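Local coordinates for protein pngf-ii (Elizabethkingia meningoseptica, PDB 4R4X) that acts as a bacterial peptide:N-glycosidase, removing N-linked glycans from glycoproteins, at residues V50-R55 / L157-L162; Q62-F65 / I71-T74. One frame throughout, in Å; residues are numbered along the deposited sequence.

Interaction 1 (V50-R55 / L157-L162). With ZN (zinc ion), chain B.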
loop_
_atom_site.group_PDB
_atom_site.type_symbol
_atom_site.label_atom_id
_atom_site.label_comp_id
_atom_site.label_asym_id
_atom_site.label_seq_id
_atom_site.Cartn_x
_atom_site.Cartn_y
_atom_site.Cartn_z
ATOM N N VAL A 50 20.137 -3.317 18.621
ATOM C CA VAL A 50 21.221 -3.248 19.582
ATOM C C VAL A 50 22.448 -2.667 18.876
ATOM O O VAL A 50 22.619 -2.845 17.669
ATOM C CB VAL A 50 21.476 -4.699 20.092
ATOM C CG1 VAL A 50 22.911 -4.948 20.464
ATOM C CG2 VAL A 50 20.519 -5.036 21.225
ATOM N N ASN A 51 23.314 -1.991 19.629
ATOM C CA ASN A 51 24.560 -1.488 19.077
ATOM C C ASN A 51 25.767 -2.110 19.820
ATOM O O ASN A 51 25.703 -2.365 21.010
ATOM C CB ASN A 51 24.508 0.036 19.186
ATOM C CG ASN A 51 25.736 0.710 18.639
ATOM O OD1 ASN A 51 25.771 1.104 17.469
ATOM N ND2 ASN A 51 26.740 0.880 19.480
ATOM N N GLU A 52 26.853 -2.390 19.109
ATOM C CA GLU A 52 28.084 -2.849 19.740
ATOM C C GLU A 52 29.259 -2.139 19.111
ATOM O O GLU A 52 29.297 -1.947 17.894
ATOM C CB GLU A 52 28.278 -4.353 19.597
ATOM C CG GLU A 52 27.231 -5.183 20.323
ATOM C CD GLU A 52 27.620 -6.648 20.482
ATOM O OE1 GLU A 52 28.512 -7.123 19.749
ATOM O OE2 GLU A 52 27.032 -7.336 21.348
ATOM N N ILE A 53 30.210 -1.745 19.948
ATOM C CA ILE A 53 31.394 -1.042 19.505
ATOM C C ILE A 53 32.592 -1.877 19.865
ATOM O O ILE A 53 32.715 -2.288 21.006
ATOM C CB ILE A 53 31.537 0.319 20.203
ATOM C CG1 ILE A 53 30.325 1.181 19.859
ATOM C CG2 ILE A 53 32.853 0.975 19.798
ATOM C CD1 ILE A 53 30.366 2.598 20.382
ATOM N N ASN A 54 33.456 -2.108 18.880
ATOM C CA ASN A 54 34.729 -2.769 19.060
ATOM C C ASN A 54 35.731 -1.678 19.381
ATOM O O ASN A 54 35.983 -0.818 18.551
ATOM C CB ASN A 54 35.120 -3.503 17.774
ATOM C CG ASN A 54 36.470 -4.197 17.885
ATOM O OD1 ASN A 54 37.300 -3.841 18.726
ATOM N ND2 ASN A 54 36.690 -5.193 17.039
ATOM N N ARG A 55 36.242 -1.673 20.603
ATOM C CA ARG A 55 37.057 -0.550 21.055
ATOM C C ARG A 55 38.493 -0.605 20.493
ATOM O O ARG A 55 39.207 0.386 20.557
ATOM C CB ARG A 55 37.075 -0.490 22.579
ATOM C CG ARG A 55 35.733 -0.163 23.212
ATOM C CD ARG A 55 35.272 1.265 22.910
ATOM N NE ARG A 55 33.943 1.526 23.465
ATOM C CZ ARG A 55 33.248 2.651 23.243
ATOM N NH1 ARG A 55 33.756 3.653 22.525
ATOM N NH2 ARG A 55 32.064 2.818 23.791
ATOM N N LEU A 157 31.208 -9.222 29.820
ATOM C CA LEU A 157 30.272 -8.849 28.776
ATOM C C LEU A 157 29.940 -10.164 28.061
ATOM O O LEU A 157 30.750 -10.686 27.300
ATOM C CB LEU A 157 30.884 -7.809 27.838
ATOM C CG LEU A 157 29.902 -7.070 26.910
ATOM C CD1 LEU A 157 30.511 -5.777 26.387
ATOM C CD2 LEU A 157 29.444 -7.928 25.754
ATOM N N ASP A 158 28.776 -10.724 28.362
ATOM C CA ASP A 158 28.362 -12.006 27.777
ATOM C C ASP A 158 27.025 -11.806 27.062
ATOM O O ASP A 158 25.974 -11.750 27.697
ATOM C CB ASP A 158 28.275 -13.074 28.868
ATOM C CG ASP A 158 27.688 -14.395 28.380
ATOM O OD1 ASP A 158 27.616 -14.632 27.150
ATOM O OD2 ASP A 158 27.298 -15.209 29.255
ATOM N N ASP A 159 27.078 -11.701 25.739
ATOM C CA ASP A 159 25.876 -11.482 24.945
ATOM C C ASP A 159 25.533 -12.693 24.084
ATOM O O ASP A 159 24.802 -12.573 23.101
ATOM C CB ASP A 159 26.037 -10.242 24.063
ATOM C CG ASP A 159 27.169 -10.380 23.064
ATOM O OD1 ASP A 159 27.624 -11.520 22.833
ATOM O OD2 ASP A 159 27.605 -9.348 22.511
ATOM N N GLN A 160 26.057 -13.858 24.453
ATOM C CA GLN A 160 25.770 -15.075 23.701
ATOM C C GLN A 160 24.278 -15.407 23.705
ATOM O O GLN A 160 23.756 -15.752 22.672
ATOM C CB GLN A 160 26.599 -16.267 24.198
ATOM C CG GLN A 160 26.599 -17.479 23.254
ATOM C CD GLN A 160 25.306 -18.290 23.320
ATOM O OE1 GLN A 160 24.714 -18.453 24.387
ATOM N NE2 GLN A 160 24.857 -18.776 22.171
ATOM N N SER A 161 23.568 -15.252 24.817
ATOM C CA SER A 161 22.139 -15.602 24.791
ATOM C C SER A 161 21.310 -14.610 23.975
ATOM O O SER A 161 20.246 -14.940 23.457
ATOM C CB SER A 161 21.548 -15.735 26.201
ATOM O OG SER A 161 21.714 -14.557 26.947
ATOM N N LEU A 162 21.785 -13.385 23.877
ATOM C CA LEU A 162 21.094 -12.384 23.086
ATOM C C LEU A 162 21.086 -12.809 21.619
ATOM O O LEU A 162 20.054 -12.749 20.964
ATOM C CB LEU A 162 21.767 -11.021 23.272
ATOM C CG LEU A 162 21.170 -9.873 22.467
ATOM C CD1 LEU A 162 19.701 -9.668 22.830
ATOM C CD2 LEU A 162 21.982 -8.618 22.732
HETATM ZN ZN ZN B . 29.109 -8.748 21.192
#

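Interaction 2 (Q62-F65 / I71-T74)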
loop_
_atom_site.group_PDB
_atom_site.type_symbol
_atom_site.label_atom_id
_atom_site.label_comp_id
_atom_site.label_asym_id
_atom_site.label_seq_id
_atom_site.Cartn_x
_atom_site.Cartn_y
_atom_site.Cartn_z
ATOM N N GLN A 62 25.604 -2.128 14.189
ATOM C CA GLN A 62 24.216 -1.995 14.517
ATOM C C GLN A 62 23.518 -3.282 14.092
ATOM O O GLN A 62 23.668 -3.716 12.957
ATOM C CB GLN A 62 23.630 -0.797 13.770
ATOM C CG GLN A 62 22.298 -0.342 14.310
ATOM C CD GLN A 62 22.389 0.377 15.645
ATOM O OE1 GLN A 62 23.434 0.907 16.035
ATOM N NE2 GLN A 62 21.271 0.423 16.342
ATOM N N PHE A 63 22.742 -3.857 14.993
ATOM C CA PHE A 63 22.055 -5.126 14.767
ATOM C C PHE A 63 20.564 -4.895 14.883
ATOM O O PHE A 63 20.122 -4.276 15.841
ATOM C CB PHE A 63 22.429 -6.148 15.849
ATOM C CG PHE A 63 23.885 -6.462 15.923
ATOM C CD1 PHE A 63 24.732 -5.688 16.693
ATOM C CD2 PHE A 63 24.416 -7.548 15.232
ATOM C CE1 PHE A 63 26.091 -5.995 16.770
ATOM C CE2 PHE A 63 25.769 -7.849 15.301
ATOM C CZ PHE A 63 26.611 -7.071 16.075
ATOM N N ALA A 64 19.803 -5.464 13.961
ATOM C CA ALA A 64 18.354 -5.406 13.990
ATOM C C ALA A 64 17.787 -6.818 14.079
ATOM O O ALA A 64 18.088 -7.659 13.243
ATOM C CB ALA A 64 17.822 -4.690 12.744
ATOM N N PHE A 65 16.960 -7.046 15.092
ATOM C CA PHE A 65 16.345 -8.338 15.319
ATOM C C PHE A 65 14.972 -8.249 14.658
ATOM O O PHE A 65 14.142 -7.500 15.105
ATOM C CB PHE A 65 16.215 -8.603 16.820
ATOM C CG PHE A 65 17.539 -8.808 17.519
ATOM C CD1 PHE A 65 18.510 -7.814 17.524
ATOM C CD2 PHE A 65 17.802 -9.997 18.190
ATOM C CE1 PHE A 65 19.729 -8.004 18.171
ATOM C CE2 PHE A 65 19.020 -10.190 18.838
ATOM C CZ PHE A 65 19.983 -9.189 18.825
ATOM N N ILE A 71 18.497 -11.882 12.055
ATOM C CA ILE A 71 19.188 -10.658 12.457
ATOM C C ILE A 71 19.995 -10.104 11.280
ATOM O O ILE A 71 20.751 -10.843 10.640
ATOM C CB ILE A 71 20.203 -10.942 13.583
ATOM C CG1 ILE A 71 19.506 -11.519 14.830
ATOM C CG2 ILE A 71 20.975 -9.676 13.966
ATOM C CD1 ILE A 71 20.487 -12.097 15.844
ATOM N N VAL A 72 19.862 -8.804 11.044
ATOM C CA VAL A 72 20.711 -8.104 10.112
ATOM C C VAL A 72 21.629 -7.145 10.876
ATOM O O VAL A 72 21.316 -6.711 11.991
ATOM C CB VAL A 72 19.926 -7.386 8.996
ATOM C CG1 VAL A 72 19.196 -8.414 8.143
ATOM C CG2 VAL A 72 18.939 -6.357 9.515
ATOM N N LYS A 73 22.776 -6.854 10.280
ATOM C CA LYS A 73 23.693 -5.923 10.872
ATOM C C LYS A 73 24.272 -5.012 9.802
ATOM O O LYS A 73 24.342 -5.356 8.617
ATOM C CB LYS A 73 24.803 -6.656 11.667
ATOM C CG LYS A 73 26.032 -7.030 10.862
ATOM C CD LYS A 73 27.079 -7.799 11.658
ATOM C CE LYS A 73 28.192 -6.895 12.153
ATOM N NZ LYS A 73 29.248 -7.658 12.898
ATOM N N THR A 74 24.684 -3.838 10.236
ATOM C CA THR A 74 25.410 -2.946 9.378
ATOM C C THR A 74 26.569 -2.427 10.222
ATOM O O THR A 74 26.411 -2.212 11.443
ATOM C CB THR A 74 24.461 -1.865 8.802
ATOM O OG1 THR A 74 24.941 -1.408 7.539
ATOM C CG2 THR A 74 24.308 -0.706 9.728
#

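Interaction 1 (V50-R55 / L157-L162)
A zinc site joins strand 48-54 to the start of helix 160-163, with E52 supplying one carboxylate and D159 the other. E52 grips the ion with both oxygens, unevenly: OE1 lies nearer, while E52 OE2 is 2.5 Å from the zinc. D159 gives a single oxygen, OD2, 2.1 Å from the zinc, and its OD1 stays 3.5 Å from the metal. The two side chains approach the ion from opposing sides of the gap, and their carboxylate planes are nearly coplanar, 9° apart. E52 is long enough to span the gap from the strand, its chain extended beyond CG (chi2 -165°). The shorter D159 sits at the N-cap position but makes no capping bond; its carboxylate goes to the metal instead. Just before it, D158 forms an Asx turn, OD1 accepting from Q160 N at 3.2 Å. Beside the site, V50 CG2 and L162 CD2 meet tip to tip at 4.2 Å, branched apolar side chains suited to a buried place where I39 of helix 37-40 touches both. E52 OE2 and D159 OD2 both bind the zinc; their modelled separation of 2.4 Å is very short and doubtful in detail. Two carboxylates meeting at one ion would probably repel each other without it; the zinc's charge probably offsets theirs and keeps both ionised.

Interaction 2 (Q62-F65 / I71-T74)
I71 CG1 and the F65 ring each stand anti to their own carbonyl carbon (chi1 -60° and -68°), which sets the two side chains alongside each other on one face of the hairpin. The methyl I71 CD1 thereby comes over one face of the phenyl ring, 3.8 Å from F65 CE2, in a CH-pi contact 26° off the ring normal. I71 also serves the next aromatic with its other branch: CG2 lies at the edge of the F63 ring, 4.2 Å from F63 CD2. K73 runs alongside the same ring, K73 CB approaching F63 CD2 at 3.7 Å, so the lysine spends its aliphatic part on the phenylalanine. The backbones beneath form the antiparallel beta hairpin of strands 59-65 and 70-76. Its hydrogen-bonded pairs are Q62 with T74 and A64 with V72. Q62 N gives a nearly straight bond to T74 O at 2.9 Å, and A64 N reaches V72 O at 2.8 Å; T74 N and V72 N return the bonds to Q62 O and A64 O. These four residues face the other way, where small A64 lets V72 close in, A64 CB to V72 CG2 3.8 Å, and Y176 of helix 173-182 rests on Q62, A64 and V72. The polar end of T74 is taken up by K171, whose backbone O is hydrogen-bonded to T74 OG1.

From the N terminus, after several earlier strands and helix 37-40, the chain enters strand 48-54, turns back into strand 59-65, and turns again into strand 70-76, where interaction 2 closes a short hairpin. It then makes several more strands before returning at 157-162, where interaction 1 closes a loop of about a hundred residues. Interaction 2 is therefore nested inside interaction 1. They lie about 12 Å apart between centres, and they share neighbouring strands: V50 O is probably hydrogen-bonded to F63 N, and F65 packs against L162. Local strand pairing thus adjoins a long-range tie between strand 48-54 and helix 160-163, all within the N-terminal N-glycanase family region.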